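Side-chain contacts in sister chromatid cohesion protein (Chaetomium thermophilum, PDB 5T8V), which probably acts as a cohesin loader that associates with chromatin, this chain being its C-terminal, HEAT-repeat portion: residues A[1010-1015]-A[1037-1042]; A[1018-1023]-A[1031-1036]; A[1058-1063]-A[1130-1135]; A[909-914]-A[943-948]. One frame throughout, in Å; residues are numbered along the deposited sequence.

Contact 1: A[1010-1015]-A[1037-1042]; sequences KLMVDI and GLVCQS
V1039 reaches from the 1037-1042 helix between two side chains of the 1010-1015 helix, and a single methyl does the touching. Its CG1 lies 3.7 Å from V1013 CG2 and 4.0 Å from M1012 CE, with the valine crossing both partners at a slant. With a chi1 of 174°, V1039 sets CG1 opposite its own backbone N, the position from which that methyl meets the other helix. M1012 comes to it by a different route: its chain runs straight as far as SD and then bends at chi3 (-73°), which turns the terminal CE toward the valine. One residue on from V1039, C1040 adds a looser touch, its SG 4.5 Å from V1013 CG2. All four residues are buried, and the contact is purely apolar. Around this first shell, M1012 also packs on V980 of helix 969-986, and C1040 rests on N1046 and Y1047 of the loop that follows. Further out, the second helix has polar ties as well: S1042 OG bonds to K985 O and G1037 O accepts from S1074 OG of helix 1065-1086. Over these two segments the helix axes approach to 9.9 Å and run nearly antiparallel, 151° between their directions. Such side-by-side helices, joined through small and medium apolar side chains, are typical of the stacked alpha-solenoid built by HEAT repeats.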
# COMPACT_ATOMS: atom_id res chain seq x y z
N LYS A 1010 52.99 -20.49 -37.55
CA LYS A 1010 52.73 -21.20 -38.79
C LYS A 1010 53.30 -22.61 -38.76
O LYS A 1010 52.80 -23.49 -39.48
CB LYS A 1010 53.32 -20.43 -39.97
CG LYS A 1010 53.33 -21.21 -41.27
CD LYS A 1010 53.41 -20.31 -42.48
CE LYS A 1010 53.58 -21.11 -43.75
NZ LYS A 1010 53.35 -20.29 -44.97
N LEU A 1011 54.34 -22.86 -37.97
CA LEU A 1011 54.85 -24.22 -37.83
C LEU A 1011 53.84 -25.10 -37.11
O LEU A 1011 53.52 -26.21 -37.57
CB LEU A 1011 56.19 -24.21 -37.09
CG LEU A 1011 56.85 -25.56 -36.80
CD1 LEU A 1011 57.03 -26.37 -38.08
CD2 LEU A 1011 58.19 -25.36 -36.11
N MET A 1012 53.31 -24.62 -35.99
CA MET A 1012 52.28 -25.36 -35.27
C MET A 1012 51.06 -25.60 -36.16
O MET A 1012 50.60 -26.74 -36.30
CB MET A 1012 51.89 -24.59 -34.00
CG MET A 1012 53.07 -24.33 -33.06
SD MET A 1012 52.64 -23.51 -31.52
CE MET A 1012 52.32 -21.84 -32.08
N VAL A 1013 50.55 -24.54 -36.78
CA VAL A 1013 49.40 -24.69 -37.67
C VAL A 1013 49.69 -25.71 -38.76
O VAL A 1013 48.89 -26.62 -39.02
CB VAL A 1013 49.00 -23.32 -38.26
CG1 VAL A 1013 47.89 -23.48 -39.30
CG2 VAL A 1013 48.56 -22.37 -37.15
N ASP A 1014 50.85 -25.57 -39.41
CA ASP A 1014 51.19 -26.46 -40.52
C ASP A 1014 51.30 -27.91 -40.08
O ASP A 1014 51.03 -28.82 -40.87
CB ASP A 1014 52.50 -26.00 -41.16
CG ASP A 1014 52.34 -24.76 -42.01
OD1 ASP A 1014 51.36 -24.01 -41.79
OD2 ASP A 1014 53.19 -24.52 -42.90
N ILE A 1015 51.71 -28.15 -38.83
CA ILE A 1015 51.83 -29.53 -38.37
C ILE A 1015 50.48 -30.10 -37.95
O ILE A 1015 50.25 -31.31 -38.09
CB ILE A 1015 52.86 -29.62 -37.22
CG1 ILE A 1015 54.26 -29.27 -37.75
CG2 ILE A 1015 52.87 -31.02 -36.60
CD1 ILE A 1015 55.32 -29.16 -36.68
N GLY A 1037 42.65 -23.30 -33.76
CA GLY A 1037 41.87 -22.15 -33.35
C GLY A 1037 42.54 -21.37 -32.23
O GLY A 1037 42.65 -20.14 -32.29
N LEU A 1038 43.00 -22.08 -31.20
CA LEU A 1038 43.73 -21.44 -30.11
C LEU A 1038 44.96 -20.71 -30.62
O LEU A 1038 45.30 -19.62 -30.15
CB LEU A 1038 44.12 -22.48 -29.06
CG LEU A 1038 42.97 -23.15 -28.30
CD1 LEU A 1038 43.40 -24.51 -27.79
CD2 LEU A 1038 42.53 -22.27 -27.14
N VAL A 1039 45.66 -21.30 -31.60
CA VAL A 1039 46.84 -20.66 -32.15
C VAL A 1039 46.46 -19.40 -32.91
O VAL A 1039 47.04 -18.33 -32.72
CB VAL A 1039 47.61 -21.64 -33.05
CG1 VAL A 1039 48.77 -20.95 -33.75
CG2 VAL A 1039 48.12 -22.82 -32.23
N CYS A 1040 45.46 -19.51 -33.79
CA CYS A 1040 45.12 -18.39 -34.67
C CYS A 1040 44.56 -17.21 -33.89
O CYS A 1040 44.84 -16.05 -34.23
CB CYS A 1040 44.11 -18.85 -35.72
SG CYS A 1040 44.77 -20.01 -36.93
N GLN A 1041 43.79 -17.47 -32.83
CA GLN A 1041 43.16 -16.36 -32.11
C GLN A 1041 44.19 -15.39 -31.56
O GLN A 1041 43.90 -14.20 -31.39
CB GLN A 1041 42.26 -16.90 -30.99
CG GLN A 1041 42.98 -17.26 -29.71
CD GLN A 1041 42.02 -17.72 -28.63
OE1 GLN A 1041 42.01 -17.18 -27.52
NE2 GLN A 1041 41.21 -18.72 -28.95
N SER A 1042 45.40 -15.87 -31.27
CA SER A 1042 46.48 -15.02 -30.79
C SER A 1042 47.51 -14.70 -31.87
O SER A 1042 48.38 -13.86 -31.64
CB SER A 1042 47.19 -15.67 -29.60
OG SER A 1042 46.33 -15.71 -28.47

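Contact 2: A[1018-1023]-A[1031-1036]; sequences PFAAPS and PALDCV
A1020 and L1033 form the closer half of this contact, where the loop 1018-1023 lies against the 1031-1036 helix. The A1020 methyl, directed at the helix, sits 3.6 Å from L1033 CD2 and nearly as close to CG, so it rests against the branch point of the leucine as well as one of its methyls. The CB of L1033 leaves the helix alongside the loop, and with CG opposite the carbonyl carbon (chi1 -72°) the branched end comes nearer to it. A second touch lies beside it: F1019 CB meets A1032 CB at 4.0 Å. Here just the root of the phenylalanine takes part, because its ring leads away from the helix to meet the rings of W1024 and F973. These four residues are all buried and none contributes a polar side-chain group. The character changes further along the loop, where P1022 and S1023 are exposed and stand well clear of the 1031-1036 segment. Next to the tight part, the A1020 carbonyl oxygen accepts a hydrogen bond from R1029 NE, tying the loop to the opening turn of the same helix. On its other sides, A1032 packs on V1016 of helix 1009-1016 and F973 of helix 969-986, while A1020 reaches A1055 and L1033 reaches V1059, both of helix 1050-1062, with L1067 and M1070 of helix 1065-1086 also on L1033.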
# COMPACT_ATOMS: atom_id res chain seq x y z
N PRO A 1018 46.70 -30.64 -40.93
CA PRO A 1018 46.42 -31.80 -41.79
C PRO A 1018 45.45 -32.80 -41.19
O PRO A 1018 44.88 -33.61 -41.94
CB PRO A 1018 47.81 -32.42 -41.99
CG PRO A 1018 48.74 -31.29 -41.84
CD PRO A 1018 48.15 -30.43 -40.78
N PHE A 1019 45.24 -32.77 -39.88
CA PHE A 1019 44.34 -33.71 -39.23
C PHE A 1019 42.91 -33.19 -39.11
O PHE A 1019 42.06 -33.89 -38.56
CB PHE A 1019 44.87 -34.06 -37.84
CG PHE A 1019 46.26 -34.64 -37.84
CD1 PHE A 1019 46.80 -35.21 -38.99
CD2 PHE A 1019 47.02 -34.62 -36.70
CE1 PHE A 1019 48.08 -35.73 -38.98
CE2 PHE A 1019 48.30 -35.15 -36.68
CZ PHE A 1019 48.83 -35.71 -37.82
N ALA A 1020 42.64 -31.99 -39.61
CA ALA A 1020 41.28 -31.48 -39.65
C ALA A 1020 40.48 -32.02 -40.83
O ALA A 1020 39.29 -31.74 -40.93
CB ALA A 1020 41.29 -29.95 -39.71
N ALA A 1021 41.12 -32.78 -41.71
CA ALA A 1021 40.43 -33.29 -42.89
C ALA A 1021 39.39 -34.34 -42.48
O ALA A 1021 39.53 -35.00 -41.46
CB ALA A 1021 41.43 -33.91 -43.86
N PRO A 1022 38.33 -34.50 -43.28
CA PRO A 1022 37.31 -35.51 -42.95
C PRO A 1022 37.83 -36.93 -42.99
O PRO A 1022 37.16 -37.84 -42.48
CB PRO A 1022 36.23 -35.28 -44.01
CG PRO A 1022 36.94 -34.65 -45.15
CD PRO A 1022 38.02 -33.80 -44.54
N SER A 1023 39.01 -37.16 -43.57
CA SER A 1023 39.57 -38.51 -43.63
C SER A 1023 39.88 -39.06 -42.24
O SER A 1023 40.00 -40.28 -42.09
CB SER A 1023 40.84 -38.51 -44.48
OG SER A 1023 40.59 -37.90 -45.74
N PRO A 1031 40.17 -32.05 -31.57
CA PRO A 1031 41.28 -31.35 -30.90
C PRO A 1031 42.25 -30.70 -31.87
O PRO A 1031 42.97 -29.77 -31.47
CB PRO A 1031 41.96 -32.47 -30.10
CG PRO A 1031 41.59 -33.72 -30.80
CD PRO A 1031 40.22 -33.50 -31.34
N ALA A 1032 42.30 -31.14 -33.13
CA ALA A 1032 43.12 -30.47 -34.13
C ALA A 1032 42.57 -29.08 -34.43
O ALA A 1032 43.29 -28.08 -34.36
CB ALA A 1032 43.19 -31.31 -35.40
N LEU A 1033 41.28 -29.00 -34.77
CA LEU A 1033 40.66 -27.71 -35.03
C LEU A 1033 40.70 -26.83 -33.79
O LEU A 1033 40.90 -25.61 -33.89
CB LEU A 1033 39.22 -27.92 -35.51
CG LEU A 1033 39.13 -28.47 -36.94
CD1 LEU A 1033 37.74 -29.01 -37.21
CD2 LEU A 1033 39.48 -27.39 -37.96
N ASP A 1034 40.51 -27.42 -32.61
CA ASP A 1034 40.66 -26.67 -31.37
C ASP A 1034 42.05 -26.07 -31.27
O ASP A 1034 42.22 -24.88 -30.95
CB ASP A 1034 40.37 -27.58 -30.18
CG ASP A 1034 40.18 -26.81 -28.88
OD1 ASP A 1034 40.53 -25.61 -28.84
OD2 ASP A 1034 39.68 -27.41 -27.90
N CYS A 1035 43.08 -26.87 -31.54
CA CYS A 1035 44.46 -26.40 -31.48
C CYS A 1035 44.68 -25.23 -32.43
O CYS A 1035 45.08 -24.14 -32.02
CB CYS A 1035 45.41 -27.55 -31.80
SG CYS A 1035 47.13 -27.07 -32.03
N VAL A 1036 44.42 -25.44 -33.73
CA VAL A 1036 44.65 -24.37 -34.70
C VAL A 1036 43.84 -23.13 -34.35
O VAL A 1036 44.27 -22.00 -34.63
CB VAL A 1036 44.34 -24.86 -36.13
CG1 VAL A 1036 42.90 -25.29 -36.24
CG2 VAL A 1036 44.65 -23.77 -37.15

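Contact 3: A[1058-1063]-A[1130-1135]; sequences QVFDDQ and TRIATS
Q1063 sets its amide nitrogen NE2 over one face of the R1131 guanidinium, 3.3 Å above the plane and displaced toward the rim. This joins the C-terminal ends of two helices, 1050-1062 and 1115-1133, in the HEAT-repeat alpha-solenoid. The two flat groups are tilted 49° apart, so the overlap is no parallel stack; Q1063 NE2 comes to 3.5 Å from R1131 NH1, and the glutamine CG fills in beside CZ. R1131 turns into place through a bend at chi3 (57°), which also carries NH2 near the F1060 carbonyl oxygen at an angle too poor for a hydrogen bond. E1068 offers the arginine a long, weak ion pair. Cutting R1131 back to an alanine is likely to leave the Q1063 amide without the group it leans over and E1068 without its distant positive charge. Deeper in, the F1060 and I1132 side chains cross at about a right angle, with I1132 CD1 3.8 Å from F1060 CE1, while the ring also meets F1125 and packs on V1071. Where the second helix finishes, T1134 OG1 donates to T1130 O at 3.0 Å, reaching it from 44° above the carbonyl plane.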
# COMPACT_ATOMS: atom_id res chain seq x y z
N GLN A 1058 35.84 -26.47 -44.95
CA GLN A 1058 35.46 -27.87 -44.86
C GLN A 1058 34.56 -28.11 -43.65
O GLN A 1058 33.55 -28.82 -43.75
CB GLN A 1058 36.71 -28.74 -44.78
CG GLN A 1058 36.44 -30.24 -44.92
CD GLN A 1058 35.82 -30.61 -46.26
OE1 GLN A 1058 34.97 -31.49 -46.33
NE2 GLN A 1058 36.25 -29.94 -47.32
N VAL A 1059 34.90 -27.51 -42.51
CA VAL A 1059 34.08 -27.65 -41.31
C VAL A 1059 32.66 -27.17 -41.57
O VAL A 1059 31.69 -27.90 -41.38
CB VAL A 1059 34.73 -26.89 -40.14
CG1 VAL A 1059 33.73 -26.67 -39.00
CG2 VAL A 1059 35.94 -27.64 -39.62
N PHE A 1060 32.53 -25.92 -42.03
CA PHE A 1060 31.21 -25.36 -42.26
C PHE A 1060 30.43 -26.16 -43.30
O PHE A 1060 29.20 -26.27 -43.21
CB PHE A 1060 31.32 -23.90 -42.67
CG PHE A 1060 31.80 -22.99 -41.57
CD1 PHE A 1060 31.17 -22.98 -40.34
CD2 PHE A 1060 32.89 -22.16 -41.77
CE1 PHE A 1060 31.62 -22.15 -39.33
CE2 PHE A 1060 33.34 -21.33 -40.76
CZ PHE A 1060 32.70 -21.32 -39.54
N ASP A 1061 31.13 -26.72 -44.29
CA ASP A 1061 30.45 -27.53 -45.30
C ASP A 1061 29.92 -28.83 -44.69
O ASP A 1061 28.79 -29.25 -44.98
CB ASP A 1061 31.39 -27.83 -46.46
CG ASP A 1061 31.65 -26.62 -47.33
OD1 ASP A 1061 30.81 -25.69 -47.33
OD2 ASP A 1061 32.69 -26.59 -48.03
N ASP A 1062 30.72 -29.48 -43.84
CA ASP A 1062 30.30 -30.74 -43.24
C ASP A 1062 29.11 -30.56 -42.30
O ASP A 1062 28.42 -31.54 -42.00
CB ASP A 1062 31.47 -31.37 -42.48
CG ASP A 1062 32.59 -31.81 -43.40
OD1 ASP A 1062 32.64 -31.32 -44.55
OD2 ASP A 1062 33.42 -32.64 -42.98
N GLN A 1063 28.86 -29.33 -41.83
CA GLN A 1063 27.72 -29.05 -40.95
C GLN A 1063 27.76 -29.92 -39.69
O GLN A 1063 26.73 -30.43 -39.23
CB GLN A 1063 26.39 -29.23 -41.69
CG GLN A 1063 26.07 -28.11 -42.67
CD GLN A 1063 24.69 -28.25 -43.27
OE1 GLN A 1063 24.13 -29.35 -43.34
NE2 GLN A 1063 24.12 -27.13 -43.70
N THR A 1130 26.08 -16.88 -40.53
CA THR A 1130 24.67 -16.51 -40.61
C THR A 1130 23.79 -17.75 -40.61
O THR A 1130 22.82 -17.84 -39.84
CB THR A 1130 24.41 -15.67 -41.86
OG1 THR A 1130 25.17 -14.46 -41.80
CG2 THR A 1130 22.93 -15.32 -42.00
N ARG A 1131 24.10 -18.72 -41.47
CA ARG A 1131 23.33 -19.96 -41.51
C ARG A 1131 23.22 -20.58 -40.13
O ARG A 1131 22.12 -20.93 -39.68
CB ARG A 1131 23.97 -20.95 -42.49
CG ARG A 1131 23.24 -22.29 -42.58
CD ARG A 1131 24.01 -23.29 -43.42
NE ARG A 1131 25.37 -23.50 -42.92
CZ ARG A 1131 25.67 -24.21 -41.84
NH1 ARG A 1131 24.71 -24.78 -41.12
NH2 ARG A 1131 26.94 -24.35 -41.47
N ILE A 1132 24.35 -20.74 -39.43
CA ILE A 1132 24.31 -21.34 -38.10
C ILE A 1132 23.45 -20.50 -37.16
O ILE A 1132 22.74 -21.03 -36.30
CB ILE A 1132 25.74 -21.51 -37.56
CG1 ILE A 1132 26.52 -22.51 -38.42
CG2 ILE A 1132 25.72 -21.98 -36.10
CD1 ILE A 1132 28.00 -22.59 -38.10
N ALA A 1133 23.50 -19.17 -37.31
CA ALA A 1133 22.78 -18.30 -36.39
C ALA A 1133 21.27 -18.36 -36.60
O ALA A 1133 20.51 -18.18 -35.64
CB ALA A 1133 23.28 -16.86 -36.54
N THR A 1134 20.82 -18.61 -37.83
CA THR A 1134 19.40 -18.52 -38.17
C THR A 1134 18.78 -19.87 -38.48
O THR A 1134 17.69 -19.93 -39.07
CB THR A 1134 19.21 -17.57 -39.35
OG1 THR A 1134 19.87 -18.09 -40.51
CG2 THR A 1134 19.77 -16.19 -39.03
N SER A 1135 19.44 -20.97 -38.10
CA SER A 1135 18.93 -22.31 -38.38
C SER A 1135 18.33 -22.99 -37.16
O SER A 1135 17.44 -23.84 -37.32
CB SER A 1135 20.05 -23.19 -38.94
OG SER A 1135 20.51 -22.70 -40.19

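Contact 4: A[909-914]-A[943-948]; sequences ELLPVV and ARLVIS
With chi1 at 177°, L945 holds CG opposite its backbone N and extends toward the 909-914 segment, where V914, with CG1 likewise opposite its N (chi1 166°), extends to meet it. The two side chains come tip to tip, V914 CG1 lying 4.0 Å from L945 CD2. L945 CD2 also serves a second partner, lying 4.4 Å from L911 CG, a looser approach. That methyl thus bridges two residues set three apart on the other segment. A backbone bond from V914 N to L911 O, 2.9 Å long, closes a 3-10 turn between them and brings both side chains onto the side that L945 faces. V914 is buried, whereas L911 and L945 remain partly open to solvent, so the valine end is the closed side of the contact and the two leucines its more open side. Packing here is wholly aliphatic. The V914 carbonyl oxygen takes a hydrogen bond from R975 NH2 of helix 969-986, a polar tie next to the aliphatic contact. The contact joins the turn after helix 900-910 to helix 940-960; V914 also packs on L922 and L929 of helix 919-935, and I979 of helix 969-986 touches both V914 and L945.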
# COMPACT_ATOMS: atom_id res chain seq x y z
N GLU A 909 57.87 -27.15 -10.92
CA GLU A 909 56.77 -27.90 -10.33
C GLU A 909 55.47 -27.75 -11.11
O GLU A 909 54.52 -28.49 -10.84
CB GLU A 909 56.53 -27.45 -8.89
CG GLU A 909 57.74 -27.59 -7.98
CD GLU A 909 57.44 -27.17 -6.55
OE1 GLU A 909 56.29 -26.80 -6.27
OE2 GLU A 909 58.37 -27.21 -5.71
N LEU A 910 55.41 -26.82 -12.06
CA LEU A 910 54.18 -26.47 -12.74
C LEU A 910 54.14 -26.91 -14.20
O LEU A 910 53.07 -26.87 -14.81
CB LEU A 910 53.96 -24.95 -12.67
CG LEU A 910 52.57 -24.41 -13.01
CD1 LEU A 910 51.56 -24.87 -11.98
CD2 LEU A 910 52.62 -22.89 -13.09
N LEU A 911 55.27 -27.34 -14.76
CA LEU A 911 55.30 -27.77 -16.15
C LEU A 911 54.77 -29.19 -16.32
O LEU A 911 53.92 -29.41 -17.19
CB LEU A 911 56.73 -27.68 -16.70
CG LEU A 911 56.82 -27.87 -18.22
CD1 LEU A 911 57.79 -26.88 -18.82
CD2 LEU A 911 57.22 -29.30 -18.56
N PRO A 912 55.23 -30.17 -15.54
CA PRO A 912 54.78 -31.55 -15.79
C PRO A 912 53.28 -31.74 -15.73
O PRO A 912 52.75 -32.63 -16.40
CB PRO A 912 55.50 -32.36 -14.71
CG PRO A 912 55.93 -31.38 -13.69
CD PRO A 912 56.19 -30.11 -14.42
N VAL A 913 52.56 -30.92 -14.96
CA VAL A 913 51.11 -31.05 -14.87
C VAL A 913 50.42 -30.72 -16.18
O VAL A 913 49.23 -31.02 -16.34
CB VAL A 913 50.52 -30.16 -13.75
CG1 VAL A 913 51.30 -30.36 -12.45
CG2 VAL A 913 50.52 -28.69 -14.16
N VAL A 914 51.13 -30.09 -17.12
CA VAL A 914 50.56 -29.78 -18.43
C VAL A 914 50.04 -31.03 -19.13
O VAL A 914 49.15 -30.93 -19.98
CB VAL A 914 51.62 -29.06 -19.29
CG1 VAL A 914 51.21 -29.03 -20.76
CG2 VAL A 914 51.85 -27.65 -18.77
N ALA A 943 59.85 -23.83 -24.95
CA ALA A 943 60.18 -24.28 -26.29
C ALA A 943 60.35 -25.79 -26.34
O ALA A 943 59.93 -26.45 -27.30
CB ALA A 943 61.44 -23.58 -26.78
N ARG A 944 60.96 -26.36 -25.30
CA ARG A 944 61.13 -27.81 -25.23
C ARG A 944 59.78 -28.51 -25.15
O ARG A 944 59.57 -29.54 -25.79
CB ARG A 944 62.01 -28.17 -24.04
CG ARG A 944 62.32 -29.65 -23.89
CD ARG A 944 63.14 -29.92 -22.64
NE ARG A 944 62.43 -29.52 -21.43
CZ ARG A 944 62.95 -29.57 -20.20
NH1 ARG A 944 64.19 -30.00 -20.01
NH2 ARG A 944 62.22 -29.18 -19.16
N LEU A 945 58.86 -27.97 -24.35
CA LEU A 945 57.52 -28.54 -24.26
C LEU A 945 56.83 -28.53 -25.62
O LEU A 945 56.31 -29.55 -26.08
CB LEU A 945 56.71 -27.77 -23.22
CG LEU A 945 55.24 -28.17 -23.04
CD1 LEU A 945 55.11 -29.65 -22.71
CD2 LEU A 945 54.63 -27.32 -21.94
N VAL A 946 56.83 -27.37 -26.29
CA VAL A 946 56.19 -27.25 -27.60
C VAL A 946 56.82 -28.23 -28.58
O VAL A 946 56.11 -28.94 -29.31
CB VAL A 946 56.28 -25.80 -28.10
CG1 VAL A 946 55.61 -25.66 -29.47
CG2 VAL A 946 55.65 -24.84 -27.10
N ILE A 947 58.15 -28.28 -28.62
CA ILE A 947 58.85 -29.12 -29.59
C ILE A 947 58.53 -30.59 -29.34
O ILE A 947 58.25 -31.35 -30.27
CB ILE A 947 60.36 -28.85 -29.55
CG1 ILE A 947 60.65 -27.43 -30.05
CG2 ILE A 947 61.12 -29.87 -30.40
CD1 ILE A 947 62.07 -26.96 -29.79
N SER A 948 58.58 -31.01 -28.08
CA SER A 948 58.26 -32.40 -27.76
C SER A 948 56.83 -32.74 -28.17
O SER A 948 56.57 -33.82 -28.71
CB SER A 948 58.47 -32.67 -26.27
OG SER A 948 57.68 -31.81 -25.47

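Overall arrangement
Contacts 1 and 2 share helix 1026-1042, touch through V1013 and V1036, and are fully buried and apolar, the first between two helices and the second between a helix and a loop. Contact 4 touches contact 1 where M1012 SD packs on V946; it is aliphatic too, but only partly buried. Contact 3 meets contact 2 through L1033 and V1059 and differs most in chemistry, adding an amide-guanidinium overlap at the solvent edge to a buried phenylalanine-isoleucine touch. The contacts therefore run in a spatial series, 4-1-2-3, with the centres of 4 and 3 about 36 Å apart. Helix 969-986 borders contacts 4, 1 and 2, and helix 1065-1086 contacts 1, 2 and 3.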